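Local atomic coordinates of pyruvate kinase (Pseudomonas aeruginosa, PDB entry 6QXL), a protein that probably catalyses the last step of glycolysis, the transfer of a phosphoryl group from phosphoenolpyruvate to ADP, giving pyruvate and ATP. Residues V9-P14 with A312-A317; G29-R34 with H59-A64; A243-R248 with I279-M284; Q283-M288 with K330-V335. All blocks are in the same frame, centred on the assembly; numbering follows the deposited sequence.

Overall arrangement
Three of the four contacts are seams of one closed, eight-stranded parallel barrel. Interaction 1 joins the first strand, 7-11, to the last, 312-315; interaction 2 joins the second strand to the approach to the third, and interaction 3 the sixth to the seventh. Interactions 2 and 3 follow in series, nested within the loop closed by interaction 1. Their centres lie about 12 and 11 Å from its centre and about 18 Å apart. Interaction 4, its centre about 14 Å from that of interaction 3, shares Gln283 and Met284 and packs the loop after strand 277-281 on helix 325-340. Residues distant in sequence close one barrel, and interactions 3 and 4 both touch the second subunit.

Interaction 1. Residues V9-P14 with A312-A317; sequences VATLGP and AVMLSA
Closure of the TIM barrel falls to this contact, where the first strand of the domain lies parallel to the eighth, with an angle of 15° between the short segments. Val9 is paired with Met314 and Ala10 with Leu315. Between the backbones, Val9 N donates to Val313 O at 2.9 Å, and Leu315 N returns a bond to Val9 O at 2.8 Å. One carbonyl then takes two donors from the same residue: Leu315 O accepts Thr11 N at 3.0 Å and the hydroxyl Thr11 OG1 at 2.9 Å. The amide is tilted 33° from the carbonyl plane, whereas the hydroxyl lies in that plane, on a lone pair. Thr11 OG1 stands beside its own backbone N (chi1 -63°), which brings both donors to one acceptor; the hydroxyl also meets Arg34 NH1 of the neighbouring strand. On the face that carries Val9 and Met314, the methionine chain runs across the valine, Met314 CG lying 3.8 Å from Val9 CB and its sulfur near Val9 CG1. The other branch, Val9 CG2, rests on Ala312 CB at 4.0 Å. Met314 continues towards a bound malonate ion. The double acceptance at Leu315 O extends the seam by a side-chain bond, and through its hydroxyl Thr11 links the closing strand to Arg34 of the second.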
loop_
_atom_site.group_PDB
_atom_site.type_symbol
_atom_site.label_atom_id
_atom_site.label_comp_id
_atom_site.label_asym_id
_atom_site.label_seq_id
_atom_site.Cartn_x
_atom_site.Cartn_y
_atom_site.Cartn_z
ATOM N N VAL A 9 -11.662 -29.871 -14.955
ATOM C CA VAL A 9 -12.870 -30.302 -15.640
ATOM C C VAL A 9 -12.479 -30.970 -16.953
ATOM O O VAL A 9 -11.784 -30.367 -17.773
ATOM C CB VAL A 9 -13.773 -29.120 -15.960
ATOM C CG1 VAL A 9 -15.056 -29.599 -16.622
ATOM C CG2 VAL A 9 -14.065 -28.336 -14.696
ATOM N N ALA A 10 -12.927 -32.208 -17.150
ATOM C CA ALA A 10 -12.595 -32.984 -18.354
ATOM C C ALA A 10 -13.879 -33.294 -19.099
ATOM O O ALA A 10 -14.799 -33.894 -18.535
ATOM C CB ALA A 10 -11.874 -34.259 -17.989
ATOM N N THR A 11 -13.940 -32.873 -20.360
ATOM C CA THR A 11 -15.086 -33.192 -21.190
ATOM C C THR A 11 -14.967 -34.629 -21.680
ATOM O O THR A 11 -13.892 -35.058 -22.088
ATOM C CB THR A 11 -15.176 -32.250 -22.400
ATOM O OG1 THR A 11 -15.375 -30.911 -21.941
ATOM C CG2 THR A 11 -16.353 -32.629 -23.240
ATOM N N LEU A 12 -16.079 -35.354 -21.643
ATOM C CA LEU A 12 -16.112 -36.731 -22.145
ATOM C C LEU A 12 -16.577 -36.789 -23.587
ATOM O O LEU A 12 -17.305 -35.914 -24.073
ATOM C CB LEU A 12 -17.013 -37.605 -21.290
ATOM C CG LEU A 12 -16.656 -37.581 -19.802
ATOM C CD1 LEU A 12 -17.612 -38.505 -19.061
ATOM C CD2 LEU A 12 -15.184 -37.934 -19.559
ATOM N N GLY A 13 -16.142 -37.840 -24.266
ATOM C CA GLY A 13 -16.499 -38.066 -25.662
ATOM C C GLY A 13 -15.970 -39.394 -26.173
ATOM O O GLY A 13 -15.541 -40.245 -25.392
ATOM N N PRO A 14 -15.961 -39.582 -27.499
ATOM C CA PRO A 14 -15.489 -40.840 -28.107
ATOM C C PRO A 14 -14.164 -41.365 -27.567
ATOM O O PRO A 14 -14.027 -42.558 -27.363
ATOM C CB PRO A 14 -15.342 -40.477 -29.572
ATOM C CG PRO A 14 -16.325 -39.374 -29.787
ATOM C CD PRO A 14 -16.503 -38.644 -28.498
ATOM N N ALA A 312 -11.098 -23.699 -11.464
ATOM C CA ALA A 312 -10.844 -24.864 -12.277
ATOM C C ALA A 312 -10.408 -24.477 -13.672
ATOM O O ALA A 312 -10.727 -23.404 -14.167
ATOM C CB ALA A 312 -12.082 -25.739 -12.349
ATOM N N VAL A 313 -9.717 -25.417 -14.295
ATOM C CA VAL A 313 -9.323 -25.341 -15.684
ATOM C C VAL A 313 -9.972 -26.521 -16.384
ATOM O O VAL A 313 -10.187 -27.561 -15.771
ATOM C CB VAL A 313 -7.802 -25.383 -15.827
ATOM C CG1 VAL A 313 -7.213 -24.060 -15.369
ATOM C CG2 VAL A 313 -7.194 -26.508 -15.022
ATOM N N MET A 314 -10.281 -26.346 -17.662
ATOM C CA MET A 314 -11.090 -27.300 -18.415
ATOM C C MET A 314 -10.334 -27.837 -19.636
ATOM O O MET A 314 -9.493 -27.152 -20.233
ATOM C CB MET A 314 -12.388 -26.646 -18.866
ATOM C CG MET A 314 -13.442 -27.590 -19.418
ATOM S SD MET A 314 -15.085 -26.813 -19.459
ATOM C CE MET A 314 -15.302 -26.593 -21.233
ATOM N N LEU A 315 -10.649 -29.087 -19.980
ATOM C CA LEU A 315 -10.249 -29.706 -21.235
ATOM C C LEU A 315 -11.510 -29.985 -22.045
ATOM O O LEU A 315 -12.517 -30.428 -21.488
ATOM C CB LEU A 315 -9.534 -31.020 -20.978
ATOM C CG LEU A 315 -8.213 -30.924 -20.229
ATOM C CD1 LEU A 315 -7.686 -32.313 -19.847
ATOM C CD2 LEU A 315 -7.201 -30.174 -21.056
ATOM N N SER A 316 -11.456 -29.751 -23.364
ATOM C CA SER A 316 -12.598 -30.122 -24.213
ATOM C C SER A 316 -12.282 -31.231 -25.210
ATOM O O SER A 316 -12.588 -32.390 -24.939
ATOM C CB SER A 316 -13.155 -28.912 -24.908
ATOM O OG SER A 316 -13.570 -27.998 -23.937
ATOM N N ALA A 317 -11.623 -30.925 -26.312
ATOM C CA ALA A 317 -11.324 -31.950 -27.290
ATOM C C ALA A 317 -10.136 -32.748 -26.789
ATOM O O ALA A 317 -10.019 -33.925 -27.108
ATOM C CB ALA A 317 -11.020 -31.369 -28.652
#

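Interaction 2. Residues G29-R34 with H59-A64; sequences GIDVAR and HGRFVA
A single guanidinium nitrogen, Arg61 NH2, is brought up to a carbonyl and a carboxylate at once, and neither acceptor is met in its own plane. It lies 3.0 Å from Ile30 O, which sits near the guanidinium plane at the edge of the group, yet the nitrogen stands above the carbonyl plane, 63° out of it. The salt bridge from Arg61 NH2 to Asp31 OD1 spans 3.1 Å and likewise comes from above the carboxylate, the two flat groups being turned 55° against each other. Bends at chi2 and chi3 fold the arginine toward the end of helix 19-28, which Gly29 closes with a Schellman motif. Asp31 is shared: its OD2 pairs with Arg4, while a water donates to both Asp31 OD1 and Phe62 O, tying the carboxylate to the opposite backbone. Beyond these charges the chains settle into parallel pairing. Ala64 N donates to Asp31 O at 3.1 Å, and Ala33 N to Ala64 O at 3.0 Å. Val63 CG2 approaches Ile30 O at 3.6 Å; Val32 CG2 meets Ala64 CB at 4.0 Å on the face that those two share. The contact joins the N-terminal ends of the two parallel strands of a beta-alpha-beta unit of the TIM barrel, strand 32-36 and strand 64-68, with helix 42-58 between them.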
loop_
_atom_site.group_PDB
_atom_site.type_symbol
_atom_site.label_atom_id
_atom_site.label_comp_id
_atom_site.label_asym_id
_atom_site.label_seq_id
_atom_site.Cartn_x
_atom_site.Cartn_y
_atom_site.Cartn_z
ATOM N N GLY A 29 -6.781 -37.811 -11.884
ATOM C CA GLY A 29 -7.197 -36.756 -10.992
ATOM C C GLY A 29 -8.323 -35.861 -11.450
ATOM O O GLY A 29 -8.484 -34.773 -10.899
ATOM N N ILE A 30 -9.149 -36.256 -12.406
ATOM C CA ILE A 30 -10.218 -35.346 -12.797
ATOM C C ILE A 30 -11.136 -35.068 -11.613
ATOM O O ILE A 30 -11.408 -35.943 -10.811
ATOM C CB ILE A 30 -11.031 -35.831 -14.012
ATOM C CG1 ILE A 30 -11.821 -37.099 -13.739
ATOM C CG2 ILE A 30 -10.130 -36.042 -15.222
ATOM C CD1 ILE A 30 -13.064 -37.165 -14.610
ATOM N N ASP A 31 -11.593 -33.839 -11.496
ATOM C CA ASP A 31 -12.511 -33.463 -10.430
ATOM C C ASP A 31 -13.945 -33.274 -10.944
ATOM O O ASP A 31 -14.889 -33.343 -10.160
ATOM C CB ASP A 31 -12.000 -32.197 -9.721
ATOM C CG ASP A 31 -10.515 -32.314 -9.294
ATOM O OD1 ASP A 31 -10.190 -33.005 -8.272
ATOM O OD2 ASP A 31 -9.651 -31.718 -10.000
ATOM N N VAL A 32 -14.116 -33.013 -12.239
ATOM C CA VAL A 32 -15.449 -32.817 -12.820
ATOM C C VAL A 32 -15.461 -33.389 -14.235
ATOM O O VAL A 32 -14.545 -33.140 -15.015
ATOM C CB VAL A 32 -15.827 -31.332 -12.906
ATOM C CG1 VAL A 32 -17.212 -31.136 -13.518
ATOM C CG2 VAL A 32 -15.775 -30.710 -11.541
ATOM N N ALA A 33 -16.505 -34.148 -14.555
ATOM C CA ALA A 33 -16.709 -34.649 -15.894
ATOM C C ALA A 33 -17.801 -33.822 -16.541
ATOM O O ALA A 33 -18.893 -33.671 -15.971
ATOM C CB ALA A 33 -17.106 -36.115 -15.860
ATOM N N ARG A 34 -17.505 -33.279 -17.725
ATOM C CA ARG A 34 -18.458 -32.453 -18.453
ATOM C C ARG A 34 -19.099 -33.299 -19.551
ATOM O O ARG A 34 -18.401 -33.967 -20.321
ATOM C CB ARG A 34 -17.744 -31.237 -19.062
ATOM C CG ARG A 34 -18.544 -30.429 -20.077
ATOM C CD ARG A 34 -17.795 -29.148 -20.387
ATOM N NE ARG A 34 -18.442 -28.394 -21.474
ATOM C CZ ARG A 34 -18.153 -28.487 -22.771
ATOM N NH1 ARG A 34 -17.200 -29.293 -23.222
ATOM N NH2 ARG A 34 -18.824 -27.746 -23.635
ATOM N N HIS A 59 -12.572 -45.674 -6.291
ATOM C CA HIS A 59 -11.273 -45.147 -5.870
ATOM C C HIS A 59 -11.353 -44.041 -4.833
ATOM O O HIS A 59 -10.389 -43.315 -4.637
ATOM C CB HIS A 59 -10.501 -44.689 -7.090
ATOM C CG HIS A 59 -10.182 -45.802 -8.035
ATOM N ND1 HIS A 59 -9.113 -46.653 -7.845
ATOM C CD2 HIS A 59 -10.822 -46.235 -9.147
ATOM C CE1 HIS A 59 -9.109 -47.555 -8.808
ATOM N NE2 HIS A 59 -10.110 -47.298 -9.631
ATOM N N GLY A 60 -12.483 -43.922 -4.139
ATOM C CA GLY A 60 -12.597 -42.966 -3.033
ATOM C C GLY A 60 -12.416 -41.523 -3.458
ATOM O O GLY A 60 -11.767 -40.744 -2.777
ATOM N N ARG A 61 -12.985 -41.186 -4.610
ATOM C CA ARG A 61 -12.891 -39.868 -5.187
ATOM C C ARG A 61 -14.294 -39.313 -5.360
ATOM O O ARG A 61 -15.286 -40.049 -5.458
ATOM C CB ARG A 61 -12.183 -39.929 -6.533
ATOM C CG ARG A 61 -10.710 -40.303 -6.452
ATOM C CD ARG A 61 -9.859 -39.097 -6.231
ATOM N NE ARG A 61 -9.982 -38.135 -7.308
ATOM C CZ ARG A 61 -9.519 -36.882 -7.267
ATOM N NH1 ARG A 61 -8.833 -36.440 -6.215
ATOM N NH2 ARG A 61 -9.678 -36.081 -8.336
ATOM N N PHE A 62 -14.359 -37.992 -5.415
ATOM C CA PHE A 62 -15.622 -37.295 -5.523
ATOM C C PHE A 62 -15.553 -36.440 -6.763
ATOM O O PHE A 62 -14.897 -35.400 -6.779
ATOM C CB PHE A 62 -15.878 -36.483 -4.255
ATOM C CG PHE A 62 -15.935 -37.339 -3.040
ATOM C CD1 PHE A 62 -14.753 -37.687 -2.374
ATOM C CD2 PHE A 62 -17.140 -37.876 -2.606
ATOM C CE1 PHE A 62 -14.778 -38.518 -1.272
ATOM C CE2 PHE A 62 -17.185 -38.690 -1.492
ATOM C CZ PHE A 62 -16.007 -39.034 -0.848
ATOM N N VAL A 63 -16.194 -36.932 -7.822
ATOM C CA VAL A 63 -16.207 -36.282 -9.111
ATOM C C VAL A 63 -17.608 -35.760 -9.398
ATOM O O VAL A 63 -18.572 -36.510 -9.406
ATOM C CB VAL A 63 -15.767 -37.251 -10.210
ATOM C CG1 VAL A 63 -15.862 -36.588 -11.589
ATOM C CG2 VAL A 63 -14.341 -37.760 -9.923
ATOM N N ALA A 64 -17.721 -34.458 -9.636
ATOM C CA ALA A 64 -18.997 -33.880 -10.014
ATOM C C ALA A 64 -19.280 -34.160 -11.480
ATOM O O ALA A 64 -18.370 -34.460 -12.249
ATOM C CB ALA A 64 -18.997 -32.378 -9.761
HETATM O O HOH W 1 -12.352 -34.084 -6.901
#

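Interaction 3. Residues A243-R248 with I279-M284; sequences AVMVAR and ITATQM
Arg248 reaches over the loop that follows strand 277-281 and donates to two successive carbonyls. Its NH2 meets Thr282 O at 3.0 Å, nearly straight (162°) and in the guanidinium plane; its NE reaches Ala281 O, also at 3.0 Å, but on a more bent path, with that oxygen 34° out of the plane. The turn at chi3 (-50°) brings the guanidinium to this loop. Asp301 forms a salt bridge with NH2, and Gln264 accepts from NH1, so both terminal nitrogens have partners beyond the loop. The strands pair in parallel: Ile279 N donates to Val244 O at 2.9 Å, and Val246 N to Ile279 O at 2.7 Å. Thr280 CG2 lies over one face of the guanidinium, offset toward its rim, while Met284 CG comes within 3.6 Å of Arg248 NH2, the two side chains crossing at about a right angle. Met245 CG touches Ala281 CB at 4.1 Å. Thr282 OG1 is hydrogen-bonded to a bound malonate ion, and Arg248 O to Arg296 of the second subunit. Arg248 thereby ties the backbone of the loop that contacts the malonate to the start of helix 248-255, and its charge is probably balanced in part by Asp301.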
loop_
_atom_site.group_PDB
_atom_site.type_symbol
_atom_site.label_atom_id
_atom_site.label_comp_id
_atom_site.label_asym_id
_atom_site.label_seq_id
_atom_site.Cartn_x
_atom_site.Cartn_y
_atom_site.Cartn_z
ATOM N N ALA A 243 -21.971 -20.342 -10.571
ATOM C CA ALA A 243 -20.628 -20.433 -11.110
ATOM C C ALA A 243 -20.615 -19.824 -12.490
ATOM O O ALA A 243 -21.671 -19.650 -13.104
ATOM C CB ALA A 243 -20.189 -21.876 -11.152
ATOM N N VAL A 244 -19.424 -19.458 -12.953
ATOM C CA VAL A 244 -19.260 -18.927 -14.296
ATOM C C VAL A 244 -18.115 -19.612 -14.994
ATOM O O VAL A 244 -17.207 -20.132 -14.351
ATOM C CB VAL A 244 -19.039 -17.399 -14.330
ATOM C CG1 VAL A 244 -20.186 -16.671 -13.659
ATOM C CG2 VAL A 244 -17.736 -17.026 -13.677
ATOM N N MET A 245 -18.175 -19.615 -16.320
ATOM C CA MET A 245 -17.142 -20.204 -17.156
ATOM C C MET A 245 -16.635 -19.141 -18.123
ATOM O O MET A 245 -17.420 -18.508 -18.823
ATOM C CB MET A 245 -17.705 -21.387 -17.934
ATOM C CG MET A 245 -16.692 -22.075 -18.825
ATOM S SD MET A 245 -17.360 -23.275 -19.938
ATOM C CE MET A 245 -17.771 -24.618 -18.786
ATOM N N VAL A 246 -15.323 -18.984 -18.189
ATOM C CA VAL A 246 -14.696 -18.133 -19.182
ATOM C C VAL A 246 -14.584 -18.961 -20.452
ATOM O O VAL A 246 -13.670 -19.759 -20.613
ATOM C CB VAL A 246 -13.325 -17.600 -18.719
ATOM C CG1 VAL A 246 -12.784 -16.587 -19.710
ATOM C CG2 VAL A 246 -13.441 -16.946 -17.351
ATOM N N ALA A 247 -15.555 -18.772 -21.334
ATOM C CA ALA A 247 -15.707 -19.632 -22.501
ATOM C C ALA A 247 -14.989 -18.976 -23.677
ATOM O O ALA A 247 -15.597 -18.285 -24.509
ATOM C CB ALA A 247 -17.173 -19.836 -22.807
ATOM N N ARG A 248 -13.689 -19.224 -23.770
ATOM C CA ARG A 248 -12.853 -18.360 -24.584
ATOM C C ARG A 248 -13.019 -18.577 -26.075
ATOM O O ARG A 248 -12.699 -17.681 -26.845
ATOM C CB ARG A 248 -11.391 -18.480 -24.181
ATOM C CG ARG A 248 -11.185 -18.074 -22.741
ATOM C CD ARG A 248 -9.736 -18.139 -22.318
ATOM N NE ARG A 248 -9.125 -19.404 -22.659
ATOM C CZ ARG A 248 -7.845 -19.694 -22.399
ATOM N NH1 ARG A 248 -7.061 -18.819 -21.772
ATOM N NH2 ARG A 248 -7.343 -20.874 -22.751
ATOM N N ILE A 279 -14.622 -21.183 -13.754
ATOM C CA ILE A 279 -13.887 -22.122 -14.604
ATOM C C ILE A 279 -13.263 -21.378 -15.798
ATOM O O ILE A 279 -13.917 -20.561 -16.436
ATOM C CB ILE A 279 -14.850 -23.168 -15.188
ATOM C CG1 ILE A 279 -15.602 -23.929 -14.090
ATOM C CG2 ILE A 279 -14.115 -24.157 -16.083
ATOM C CD1 ILE A 279 -16.861 -24.594 -14.622
ATOM N N THR A 280 -12.010 -21.682 -16.112
ATOM C CA THR A 280 -11.353 -21.169 -17.324
ATOM C C THR A 280 -11.304 -22.292 -18.357
ATOM O O THR A 280 -10.934 -23.413 -18.021
ATOM C CB THR A 280 -9.932 -20.677 -17.016
ATOM O OG1 THR A 280 -9.990 -19.645 -16.030
ATOM C CG2 THR A 280 -9.267 -20.100 -18.249
ATOM N N ALA A 281 -11.669 -21.996 -19.604
ATOM C CA ALA A 281 -11.856 -23.052 -20.614
ATOM C C ALA A 281 -11.344 -22.719 -22.006
ATOM O O ALA A 281 -11.115 -21.560 -22.341
ATOM C CB ALA A 281 -13.329 -23.421 -20.716
ATOM N N THR A 282 -11.202 -23.781 -22.804
ATOM C CA THR A 282 -11.046 -23.755 -24.250
ATOM C C THR A 282 -9.616 -23.598 -24.773
ATOM O O THR A 282 -8.994 -22.550 -24.644
ATOM C CB THR A 282 -12.010 -22.742 -24.882
ATOM O OG1 THR A 282 -13.337 -23.021 -24.424
ATOM C CG2 THR A 282 -11.994 -22.845 -26.376
ATOM N N GLN A 283 -9.120 -24.674 -25.380
ATOM C CA GLN A 283 -7.824 -24.731 -26.035
ATOM C C GLN A 283 -6.663 -24.545 -25.093
ATOM O O GLN A 283 -5.579 -24.156 -25.520
ATOM C CB GLN A 283 -7.721 -23.732 -27.194
ATOM C CG GLN A 283 -8.854 -23.807 -28.214
ATOM C CD GLN A 283 -8.483 -23.109 -29.527
ATOM O OE1 GLN A 283 -8.456 -21.887 -29.613
ATOM N NE2 GLN A 283 -8.137 -23.910 -30.541
ATOM N N MET A 284 -6.858 -24.880 -23.830
ATOM C CA MET A 284 -5.788 -24.723 -22.866
ATOM C C MET A 284 -4.591 -25.620 -23.207
ATOM O O MET A 284 -3.451 -25.243 -22.982
ATOM C CB MET A 284 -6.297 -24.987 -21.464
ATOM C CG MET A 284 -7.487 -24.114 -21.126
ATOM S SD MET A 284 -7.586 -23.730 -19.378
ATOM C CE MET A 284 -6.332 -22.451 -19.271
#

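Interaction 4. Residues Q283-M288 with K330-V335; sequences QMMESM and KAMARV
Apolar contacts between methionines and the helix surface carry this interface, and Met285 is central to them. Its sulfur, Met285 SD, lies 4.0 Å from Met332 CB and equally far from Met332 N, while the terminal methyl, Met285 CE, passes over the helix backbone to Ala331 CB at 4.3 Å and Val335 CG2 at 4.4 Å. Met285 CG stands beside its own backbone N (chi1 -64°) and chi2 is extended, which carries the sulfur out to the helix; the bend at chi3 (139°) lays the methyl along it. Met332 answers in the other direction. Its CG lies opposite the backbone N (chi1 180°), and the chain reaches back past Met285 until Met332 CE rests on Met284 CB at 4.0 Å. Met288 SD adds a contact with Ala331 CB at 4.1 Å. The polar bonds lie within each segment or lead to residues outside both. Met288 N bonds back to Met285 O at 2.9 Å, closing a turn from which Met285 and Met288 both reach the helix, while Met285 N donates to Glu318 OE1. On the helix, Val335 N to Ala331 O at 3.0 Å belongs to the regular pattern. Arg334 of this helix makes a salt bridge with Asp257 of the second subunit. Such packing belongs to the outer helical layer of a TIM barrel, here helix 325-340, which covers strand 312-315 and packs on the loop after strand 277-281.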
loop_
_atom_site.group_PDB
_atom_site.type_symbol
_atom_site.label_atom_id
_atom_site.label_comp_id
_atom_site.label_asym_id
_atom_site.label_seq_id
_atom_site.Cartn_x
_atom_site.Cartn_y
_atom_site.Cartn_z
ATOM N N GLN A 283 -9.120 -24.674 -25.380
ATOM C CA GLN A 283 -7.824 -24.731 -26.035
ATOM C C GLN A 283 -6.663 -24.545 -25.093
ATOM O O GLN A 283 -5.579 -24.156 -25.520
ATOM C CB GLN A 283 -7.721 -23.732 -27.194
ATOM C CG GLN A 283 -8.854 -23.807 -28.214
ATOM C CD GLN A 283 -8.483 -23.109 -29.527
ATOM O OE1 GLN A 283 -8.456 -21.887 -29.613
ATOM N NE2 GLN A 283 -8.137 -23.910 -30.541
ATOM N N MET A 284 -6.858 -24.880 -23.830
ATOM C CA MET A 284 -5.788 -24.723 -22.866
ATOM C C MET A 284 -4.591 -25.620 -23.207
ATOM O O MET A 284 -3.451 -25.243 -22.982
ATOM C CB MET A 284 -6.297 -24.987 -21.464
ATOM C CG MET A 284 -7.487 -24.114 -21.126
ATOM S SD MET A 284 -7.586 -23.730 -19.378
ATOM C CE MET A 284 -6.332 -22.451 -19.271
ATOM N N MET A 285 -4.852 -26.795 -23.772
ATOM C CA MET A 285 -3.781 -27.712 -24.153
ATOM C C MET A 285 -4.030 -28.355 -25.512
ATOM O O MET A 285 -3.752 -29.522 -25.715
ATOM C CB MET A 285 -3.596 -28.739 -23.052
ATOM C CG MET A 285 -3.131 -28.104 -21.757
ATOM S SD MET A 285 -2.431 -29.325 -20.659
ATOM C CE MET A 285 -1.019 -28.431 -20.023
ATOM N N GLU A 286 -4.510 -27.556 -26.452
ATOM C CA GLU A 286 -4.984 -28.049 -27.749
ATOM C C GLU A 286 -3.981 -28.961 -28.485
ATOM O O GLU A 286 -4.369 -29.963 -29.075
ATOM C CB GLU A 286 -5.352 -26.868 -28.654
ATOM C CG GLU A 286 -6.242 -27.235 -29.834
ATOM C CD GLU A 286 -7.720 -27.374 -29.478
ATOM O OE1 GLU A 286 -8.076 -27.541 -28.282
ATOM O OE2 GLU A 286 -8.567 -27.332 -30.396
ATOM N N SER A 287 -2.700 -28.648 -28.412
ATOM C CA SER A 287 -1.728 -29.448 -29.125
ATOM C C SER A 287 -1.752 -30.918 -28.686
ATOM O O SER A 287 -1.339 -31.802 -29.437
ATOM C CB SER A 287 -0.317 -28.880 -28.988
ATOM O OG SER A 287 0.286 -29.315 -27.787
ATOM N N MET A 288 -2.238 -31.177 -27.477
ATOM C CA MET A 288 -2.310 -32.545 -26.954
ATOM C C MET A 288 -3.414 -33.398 -27.557
ATOM O O MET A 288 -3.506 -34.575 -27.268
ATOM C CB MET A 288 -2.421 -32.536 -25.425
ATOM C CG MET A 288 -1.166 -31.962 -24.752
ATOM S SD MET A 288 -0.999 -32.386 -23.021
ATOM C CE MET A 288 -0.550 -34.104 -23.164
ATOM N N LYS A 330 -3.007 -35.541 -16.824
ATOM C CA LYS A 330 -1.783 -35.616 -16.022
ATOM C C LYS A 330 -0.941 -34.348 -16.153
ATOM O O LYS A 330 -0.481 -33.796 -15.154
ATOM C CB LYS A 330 -0.946 -36.841 -16.382
ATOM C CG LYS A 330 -1.557 -38.139 -15.918
ATOM C CD LYS A 330 -0.561 -39.298 -16.008
ATOM C CE LYS A 330 -1.233 -40.630 -15.681
ATOM N NZ LYS A 330 -0.457 -41.785 -16.219
ATOM N N ALA A 331 -0.778 -33.876 -17.388
ATOM C CA ALA A 331 0.045 -32.695 -17.639
ATOM C C ALA A 331 -0.589 -31.460 -16.985
ATOM O O ALA A 331 0.089 -30.695 -16.299
ATOM C CB ALA A 331 0.226 -32.473 -19.121
ATOM N N MET A 332 -1.885 -31.295 -17.189
ATOM C CA MET A 332 -2.594 -30.177 -16.620
ATOM C C MET A 332 -2.458 -30.167 -15.099
ATOM O O MET A 332 -2.158 -29.129 -14.497
ATOM C CB MET A 332 -4.052 -30.236 -17.070
ATOM C CG MET A 332 -4.918 -29.132 -16.550
ATOM S SD MET A 332 -6.467 -29.053 -17.437
ATOM C CE MET A 332 -6.082 -27.772 -18.643
ATOM N N ALA A 333 -2.621 -31.331 -14.484
ATOM C CA ALA A 333 -2.502 -31.446 -13.031
ATOM C C ALA A 333 -1.105 -31.065 -12.536
ATOM O O ALA A 333 -0.963 -30.434 -11.496
ATOM C CB ALA A 333 -2.860 -32.862 -12.585
ATOM N N ARG A 334 -0.083 -31.441 -13.286
ATOM C CA ARG A 334 1.291 -31.166 -12.893
ATOM C C ARG A 334 1.574 -29.655 -12.969
ATOM O O ARG A 334 2.240 -29.091 -12.098
ATOM C CB ARG A 334 2.231 -31.934 -13.812
ATOM C CG ARG A 334 3.573 -32.324 -13.170
ATOM C CD ARG A 334 4.769 -32.329 -14.162
ATOM N NE ARG A 334 4.415 -32.932 -15.468
ATOM C CZ ARG A 334 4.378 -32.318 -16.665
ATOM N NH1 ARG A 334 4.708 -31.028 -16.800
ATOM N NH2 ARG A 334 3.955 -33.011 -17.734
ATOM N N VAL A 335 1.037 -28.996 -13.990
ATOM C CA VAL A 335 1.267 -27.576 -14.163
ATOM C C VAL A 335 0.570 -26.797 -13.049
ATOM O O VAL A 335 1.129 -25.829 -12.526
ATOM C CB VAL A 335 0.823 -27.118 -15.557
ATOM C CG1 VAL A 335 0.923 -25.596 -15.697
ATOM C CG2 VAL A 335 1.682 -27.780 -16.617
#